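Local coordinates for SnoaL-like domain-containing protein (Sphaerobacter thermophilus, PDB 5TGN) that is of unknown function but carries a SnoaL-like domain of the NTF2 clan, a fold whose cone-shaped pocket in relatives often binds or converts small molecules, at residues A[16-21]-A[59-64]; A[33-38]-A[50-55]; A[65-70]-A[75-80]. One frame throughout, in Å; residues are numbered along the deposited sequence.

Helix 6-18 ends inside segment 16-21 of contact 1 (16-21 with 59-64), which closes a long excursion of the chain by tying that helix end to the start of strand 60-69. Contact 2 (33-38 with 50-55) lies within this excursion and packs helix 46-54 on strand 33-37; the two contacts meet where Val17 touches Ile53. Contact 3 (65-70 with 75-80) follows in series: strand 60-69 runs on from contact 1, turns back, and pairs with strand 73-81 as a hairpin. All three reach the same mixed sheet, with contacts 2 and 3 on opposite sides of the chain's centre, about 18 Å apart between centres.

Contact 1 of 3, residues A[16-21]-A[59-64]; sequences RVNGRD and ATTAQI
Asn18, in the last turn of helix 6-18, lays its carboxamide alongside the backbone of Thr61 and grips it at two points. The side-chain oxygen accepts the peptide N-H, with Thr61 N 2.6 Å from Asn18 OD1, and the amide nitrogen returns a bond to the carbonyl of the same residue, Asn18 ND2 lying 3.0 Å from Thr61 O. Both bonds are fairly straight, at 160° and 162°. Each acceptor is met in its carbonyl plane on a lone pair, and Thr61 O lies close to the plane of the Asn18 amide. This paired grip fixes the amide against rotation about its last bond and is consistent with the oxygen and nitrogen as placed. CG of Asn18 stands beside its own backbone N (chi1 -80°), a setting that swings the amide across to the strand although the CA-CB bond does not aim at it. The oxygen also rests 3.4 Å from Thr60 CA. Thr61 directs its CB at the helix end; the bonds are made by the threonine backbone, and OG1 of Thr61 lies 3.7 Å from Asn18 OD1. A water bridges the two segments, donating to Asn18 O and Ala59 O.

The helix stops here in a Schellman motif: Arg20, with positive phi, is its C-prime residue, Asp21 N bonds to Arg16 O and Arg20 N to Val17 O. Arg16 NH1 is salt-bridged to Asp21 OD2 at 3.0 Å, nearly in the guanidinium plane, while Asp21 OD1 caps Gly24 N at the start of helix 22-26. Strand 60-69 is outermost in the sheet of this chain; Thr60 and Ala62 bond to strand 73-81, Thr61 packs on Trp92 of strand 88-97, and Thr60 meets Phe85 of the second subunit.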
# COMPACT_ATOMS: atom_id res chain seq x y z
N ARG A 16 -3.97 -2.17 -20.81
CA ARG A 16 -5.19 -2.76 -20.26
C ARG A 16 -5.60 -2.09 -18.95
O ARG A 16 -6.79 -1.86 -18.71
CB ARG A 16 -5.01 -4.27 -20.04
CG ARG A 16 -4.90 -5.11 -21.31
CD ARG A 16 -6.09 -4.94 -22.20
NE ARG A 16 -5.91 -3.82 -23.12
CZ ARG A 16 -6.87 -2.98 -23.51
NH1 ARG A 16 -8.11 -3.11 -23.05
NH2 ARG A 16 -6.57 -1.98 -24.34
N VAL A 17 -4.62 -1.75 -18.10
CA VAL A 17 -4.92 -1.06 -16.86
C VAL A 17 -5.45 0.36 -17.12
O VAL A 17 -6.41 0.79 -16.47
CB VAL A 17 -3.68 -1.07 -15.95
CG1 VAL A 17 -3.84 -0.08 -14.81
CG2 VAL A 17 -3.47 -2.47 -15.41
N ASN A 18 -4.87 1.08 -18.09
CA ASN A 18 -5.45 2.37 -18.49
C ASN A 18 -6.89 2.22 -18.96
O ASN A 18 -7.69 3.17 -18.83
CB ASN A 18 -4.63 3.03 -19.60
CG ASN A 18 -3.40 3.71 -19.07
OD1 ASN A 18 -3.48 4.38 -18.05
ND2 ASN A 18 -2.27 3.55 -19.74
N GLY A 19 -7.24 1.07 -19.53
CA GLY A 19 -8.60 0.83 -19.96
C GLY A 19 -9.50 0.25 -18.89
O GLY A 19 -10.62 -0.14 -19.21
N ARG A 20 -9.03 0.18 -17.65
CA ARG A 20 -9.75 -0.41 -16.51
C ARG A 20 -10.08 -1.89 -16.74
O ARG A 20 -10.95 -2.45 -16.06
CB ARG A 20 -11.03 0.37 -16.20
CG ARG A 20 -10.81 1.86 -15.96
CD ARG A 20 -11.59 2.36 -14.75
NE ARG A 20 -11.15 1.68 -13.54
CZ ARG A 20 -11.52 2.02 -12.31
NH1 ARG A 20 -12.36 3.03 -12.10
NH2 ARG A 20 -11.05 1.33 -11.28
N ASP A 21 -9.36 -2.54 -17.65
CA ASP A 21 -9.79 -3.82 -18.21
C ASP A 21 -9.12 -4.93 -17.40
O ASP A 21 -8.08 -5.45 -17.76
CB ASP A 21 -9.44 -3.87 -19.69
CG ASP A 21 -9.82 -5.18 -20.34
OD1 ASP A 21 -10.47 -6.04 -19.69
OD2 ASP A 21 -9.45 -5.36 -21.51
N ALA A 59 -7.55 6.42 -13.12
CA ALA A 59 -6.17 6.89 -13.19
C ALA A 59 -5.68 6.67 -14.61
O ALA A 59 -6.21 5.84 -15.33
CB ALA A 59 -5.29 6.14 -12.18
N THR A 60 -4.68 7.45 -15.01
CA THR A 60 -4.00 7.18 -16.26
C THR A 60 -2.52 6.97 -15.98
O THR A 60 -1.92 7.67 -15.15
CB THR A 60 -4.18 8.31 -17.30
OG1 THR A 60 -3.53 9.50 -16.82
CG2 THR A 60 -5.64 8.59 -17.53
N THR A 61 -1.93 6.01 -16.68
CA THR A 61 -0.54 5.61 -16.52
C THR A 61 0.21 6.00 -17.78
O THR A 61 -0.04 5.41 -18.84
CB THR A 61 -0.44 4.11 -16.29
OG1 THR A 61 -1.21 3.74 -15.14
CG2 THR A 61 1.00 3.71 -16.12
N ALA A 62 1.13 6.95 -17.67
CA ALA A 62 1.81 7.51 -18.83
C ALA A 62 3.29 7.76 -18.48
O ALA A 62 3.79 7.31 -17.44
CB ALA A 62 1.10 8.78 -19.31
N GLN A 63 3.97 8.49 -19.37
CA GLN A 63 5.41 8.75 -19.30
C GLN A 63 6.19 7.48 -18.96
O GLN A 63 7.04 7.45 -18.06
CB GLN A 63 5.73 9.84 -18.28
CG GLN A 63 5.07 11.19 -18.56
CD GLN A 63 5.28 12.15 -17.40
OE1 GLN A 63 4.33 12.56 -16.74
NE2 GLN A 63 6.54 12.49 -17.13
N ILE A 64 5.89 6.41 -19.70
CA ILE A 64 6.55 5.13 -19.46
C ILE A 64 7.97 5.18 -19.99
O ILE A 64 8.21 5.53 -21.15
CB ILE A 64 5.76 3.99 -20.10
CG1 ILE A 64 4.37 3.89 -19.44
CG2 ILE A 64 6.53 2.69 -19.95
CD1 ILE A 64 4.42 3.29 -18.04
O HOH W 1 -6.98 5.92 -18.40

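Contact 2 of 3, residues A[33-38]-A[50-55]; sequences GEIIAP and AAFIEA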
# COMPACT_ATOMS: atom_id res chain seq x y z
N GLY A 33 0.09 -17.12 -12.12
CA GLY A 33 0.84 -15.89 -12.07
C GLY A 33 0.32 -15.01 -10.95
O GLY A 33 -0.72 -15.26 -10.35
N GLU A 34 1.07 -13.95 -10.64
CA GLU A 34 0.67 -13.15 -9.50
C GLU A 34 1.12 -11.70 -9.64
O GLU A 34 2.09 -11.38 -10.33
CB GLU A 34 1.23 -13.73 -8.21
CG GLU A 34 2.73 -13.63 -8.15
CD GLU A 34 3.32 -14.40 -7.00
OE1 GLU A 34 2.66 -15.36 -6.51
OE2 GLU A 34 4.46 -14.06 -6.58
N ILE A 35 0.43 -10.84 -8.88
CA ILE A 35 0.86 -9.46 -8.66
C ILE A 35 1.22 -9.31 -7.19
O ILE A 35 0.46 -9.75 -6.31
CB ILE A 35 -0.24 -8.46 -9.03
CG1 ILE A 35 -0.57 -8.56 -10.52
CG2 ILE A 35 0.20 -7.03 -8.67
CD1 ILE A 35 -1.68 -7.59 -10.94
N ILE A 36 2.37 -8.71 -6.92
CA ILE A 36 2.75 -8.35 -5.55
C ILE A 36 2.63 -6.84 -5.46
O ILE A 36 3.27 -6.12 -6.26
CB ILE A 36 4.17 -8.80 -5.20
CG1 ILE A 36 4.44 -10.23 -5.69
CG2 ILE A 36 4.43 -8.62 -3.67
CD1 ILE A 36 5.70 -10.91 -5.02
N ALA A 37 1.86 -6.36 -4.52
CA ALA A 37 1.58 -4.93 -4.50
C ALA A 37 1.56 -4.51 -3.04
O ALA A 37 1.57 -5.37 -2.16
CB ALA A 37 0.24 -4.64 -5.20
N PRO A 38 1.55 -3.20 -2.74
CA PRO A 38 1.52 -2.78 -1.32
C PRO A 38 0.30 -3.32 -0.58
O PRO A 38 -0.80 -3.40 -1.14
CB PRO A 38 1.46 -1.26 -1.41
CG PRO A 38 2.10 -0.91 -2.72
CD PRO A 38 1.71 -2.05 -3.65
N ALA A 50 -7.70 -9.81 -11.37
CA ALA A 50 -8.78 -8.97 -11.86
C ALA A 50 -9.34 -8.09 -10.75
O ALA A 50 -9.62 -6.91 -10.98
CB ALA A 50 -9.90 -9.83 -12.46
N ALA A 51 -9.48 -8.65 -9.54
CA ALA A 51 -10.02 -7.88 -8.42
C ALA A 51 -9.09 -6.74 -8.05
O ALA A 51 -9.55 -5.62 -7.79
CB ALA A 51 -10.23 -8.81 -7.21
N PHE A 52 -7.78 -7.01 -7.99
CA PHE A 52 -6.82 -5.95 -7.69
C PHE A 52 -6.95 -4.81 -8.68
O PHE A 52 -7.02 -3.63 -8.30
CB PHE A 52 -5.40 -6.52 -7.70
CG PHE A 52 -4.33 -5.46 -7.67
CD1 PHE A 52 -4.02 -4.81 -6.47
CD2 PHE A 52 -3.63 -5.13 -8.83
CE1 PHE A 52 -3.01 -3.79 -6.44
CE2 PHE A 52 -2.62 -4.15 -8.80
CZ PHE A 52 -2.31 -3.50 -7.60
N ILE A 53 -6.99 -5.14 -9.98
CA ILE A 53 -7.03 -4.11 -11.01
C ILE A 53 -8.33 -3.32 -10.94
O ILE A 53 -8.32 -2.09 -11.07
CB ILE A 53 -6.84 -4.76 -12.39
CG1 ILE A 53 -5.37 -5.18 -12.51
CG2 ILE A 53 -7.28 -3.83 -13.52
CD1 ILE A 53 -5.11 -5.96 -13.69
N GLU A 54 -9.46 -4.00 -10.72
CA GLU A 54 -10.74 -3.32 -10.61
C GLU A 54 -10.82 -2.42 -9.37
O GLU A 54 -11.62 -1.48 -9.36
CB GLU A 54 -11.88 -4.37 -10.59
CG GLU A 54 -12.28 -4.79 -12.02
CD GLU A 54 -12.89 -6.20 -12.13
OE1 GLU A 54 -13.22 -6.59 -13.27
OE2 GLU A 54 -13.02 -6.91 -11.09
N ALA A 55 -10.01 -2.67 -8.35
CA ALA A 55 -10.03 -1.85 -7.14
C ALA A 55 -9.30 -0.51 -7.29
O ALA A 55 -9.42 0.35 -6.40
CB ALA A 55 -9.43 -2.65 -5.98
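This is a buried, wholly apolar helix-on-sheet contact, in which Phe52 of helix 46-54 reaches across to Ile35 and Ala37 on one face of strand 33-37. The backbones stay well apart, with Ile35 CA and Phe52 CA 8.5 Å from each other, and the phenyl ring spans the interval. Its CG is anti to the backbone N (chi1 169°), which carries the ring off the helix and onto the strand. CD2 and CE2 meet the isoleucine: Phe52 CD2 is 3.8 Å from Ile35 CD1, and Phe52 CE2 lies 4.0 Å from Ile35 CG2. CE1 and CZ meet the alanine, Ala37 CB being 3.6 Å from Phe52 CE1 and nearly as close to CZ. Ile35 CD1 and Ala37 CB both come at the ring obliquely, and the isoleucine side chain crosses that of Phe52 at about a right angle. Arg41 of the third subunit makes a cation-pi contact with the same ring. With an alanine here, a gap would probably open beside Ile35 and Ala37, and Arg41 would lose its aromatic partner. Ile106 of strand 100-108 touches both Ile35 and Phe52, and Tyr13 of helix 6-18 packs on Ile35 and Ile53. Helices packed on a strongly curved mixed sheet are the hallmark of the NTF2-like fold, to which SnoaL-like domains belong.

Contact 3 of 3, residues A[65-70]-A[75-80]; sequences AERTMG and VLHGVV
Arg67 and His77 both place CG beside the backbone N, and the arginine chain bends again at its second torsion (chi2 -69°), folding back over the imidazole. Its CG sits over the centre of one ring face in a CH-pi contact, 3.7 Å from the centroid of the His77 ring. The guanidinium stands perpendicular to the imidazole, with His77 ND1 near its plane at the edge, and Ala65 CB covers one guanidinium face. A water joins the two groups: it accepts from Arg67 NH1 at 2.8 Å and is hydrogen-bonded to His77 ND1. The far nitrogen, His77 NE2, bonds to Glu91 on strand 88-97, so the ring is held at both nitrogens.

In the backbone the strands run antiparallel. Ala65 and His77 form a hydrogen-bonded pair, with Ala65 N 2.8 Å from His77 O and His77 N 2.9 Å from Ala65 O. Glu66 and Leu76, a non-hydrogen-bonded pair, lie side by side on the other face; Leu76 CD2 packs 4.0 Å from Glu66 CB, and the carboxylate goes on to Arg11 of helix 6-18. Past this pair the register slips by one. Val75 O accepts from both Arg67 N, at 2.8 Å, and Thr68 N, at 3.2 Å, the first bond more bent (134°) than the second (165°). Thr68 O in turn takes Val75 N, and CB of this threonine lies against Val75 CG2. Two residues set opposite one in this way make a classic beta bulge, here in the hairpin of strands 60-69 and 73-81 at the edge of the chain's NTF2-like sheet.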
# COMPACT_ATOMS: atom_id res chain seq x y z
N ALA A 65 8.93 4.86 -19.13
CA ALA A 65 10.29 4.62 -19.56
C ALA A 65 10.57 3.14 -19.39
O ALA A 65 10.33 2.57 -18.32
CB ALA A 65 11.29 5.47 -18.77
N GLU A 66 11.03 2.51 -20.46
CA GLU A 66 11.38 1.10 -20.44
C GLU A 66 12.81 1.03 -19.93
O GLU A 66 13.75 1.30 -20.67
CB GLU A 66 11.19 0.49 -21.83
CG GLU A 66 9.97 1.16 -22.56
CD GLU A 66 9.43 0.41 -23.80
OE1 GLU A 66 10.24 -0.01 -24.67
OE2 GLU A 66 8.18 0.29 -23.92
N ARG A 67 12.98 0.73 -18.64
CA ARG A 67 14.30 0.74 -18.02
C ARG A 67 15.09 -0.54 -18.31
O ARG A 67 16.31 -0.50 -18.46
CB ARG A 67 14.18 0.90 -16.50
CG ARG A 67 13.51 2.19 -16.07
CD ARG A 67 14.37 3.39 -16.37
NE ARG A 67 13.81 4.58 -15.75
CZ ARG A 67 13.96 5.82 -16.21
NH1 ARG A 67 13.39 6.83 -15.55
NH2 ARG A 67 14.67 6.06 -17.31
N THR A 68 14.42 -1.69 -18.33
CA THR A 68 15.03 -2.98 -18.61
C THR A 68 14.12 -3.68 -19.60
O THR A 68 12.90 -3.69 -19.40
CB THR A 68 15.16 -3.87 -17.35
OG1 THR A 68 16.18 -3.39 -16.48
CG2 THR A 68 15.45 -5.33 -17.71
N MSE A 69 14.70 -4.23 -20.66
CA MSE A 69 13.93 -5.13 -21.49
C MSE A 69 14.79 -6.29 -21.97
O MSE A 69 15.92 -6.12 -22.45
CB MSE A 69 13.29 -4.37 -22.64
CG MSE A 69 13.84 -4.66 -24.01
SE MSE A 69 13.12 -3.38 -25.28
CE MSE A 69 12.98 -1.82 -24.09
N GLY A 70 14.25 -7.49 -21.77
CA GLY A 70 14.90 -8.71 -22.18
C GLY A 70 13.84 -9.75 -22.42
O GLY A 70 12.65 -9.49 -22.27
N VAL A 75 11.46 -4.05 -16.73
CA VAL A 75 11.19 -3.00 -15.75
C VAL A 75 10.69 -1.77 -16.48
O VAL A 75 11.40 -1.21 -17.34
CB VAL A 75 12.43 -2.68 -14.92
CG1 VAL A 75 12.12 -1.60 -13.86
CG2 VAL A 75 12.99 -3.95 -14.27
N LEU A 76 9.48 -1.32 -16.13
CA LEU A 76 8.97 -0.02 -16.59
C LEU A 76 8.90 0.94 -15.41
O LEU A 76 8.55 0.54 -14.30
CB LEU A 76 7.57 -0.14 -17.20
CG LEU A 76 7.32 -1.20 -18.26
CD1 LEU A 76 5.84 -1.18 -18.64
CD2 LEU A 76 8.24 -0.98 -19.48
N HIS A 77 9.23 2.20 -15.66
CA HIS A 77 8.95 3.29 -14.74
C HIS A 77 7.90 4.18 -15.37
O HIS A 77 7.88 4.36 -16.59
CB HIS A 77 10.21 4.09 -14.41
CG HIS A 77 11.17 3.37 -13.52
ND1 HIS A 77 12.26 3.97 -12.94
CD2 HIS A 77 11.18 2.08 -13.09
CE1 HIS A 77 12.91 3.09 -12.20
NE2 HIS A 77 12.28 1.93 -12.27
N GLY A 78 6.99 4.71 -14.55
CA GLY A 78 5.93 5.51 -15.13
C GLY A 78 5.34 6.45 -14.10
O GLY A 78 5.70 6.43 -12.92
N VAL A 79 4.43 7.30 -14.57
CA VAL A 79 3.73 8.26 -13.73
C VAL A 79 2.26 7.90 -13.79
O VAL A 79 1.69 7.75 -14.88
CB VAL A 79 3.99 9.72 -14.21
CG1 VAL A 79 3.25 10.73 -13.32
CG2 VAL A 79 5.47 10.02 -14.24
N VAL A 80 1.63 7.75 -12.63
CA VAL A 80 0.19 7.50 -12.55
C VAL A 80 -0.49 8.79 -12.08
O VAL A 80 -0.17 9.30 -11.00
CB VAL A 80 -0.13 6.33 -11.61
CG1 VAL A 80 -1.67 6.17 -11.46
CG2 VAL A 80 0.50 5.03 -12.13
O HOH W 2 12.37 6.69 -12.92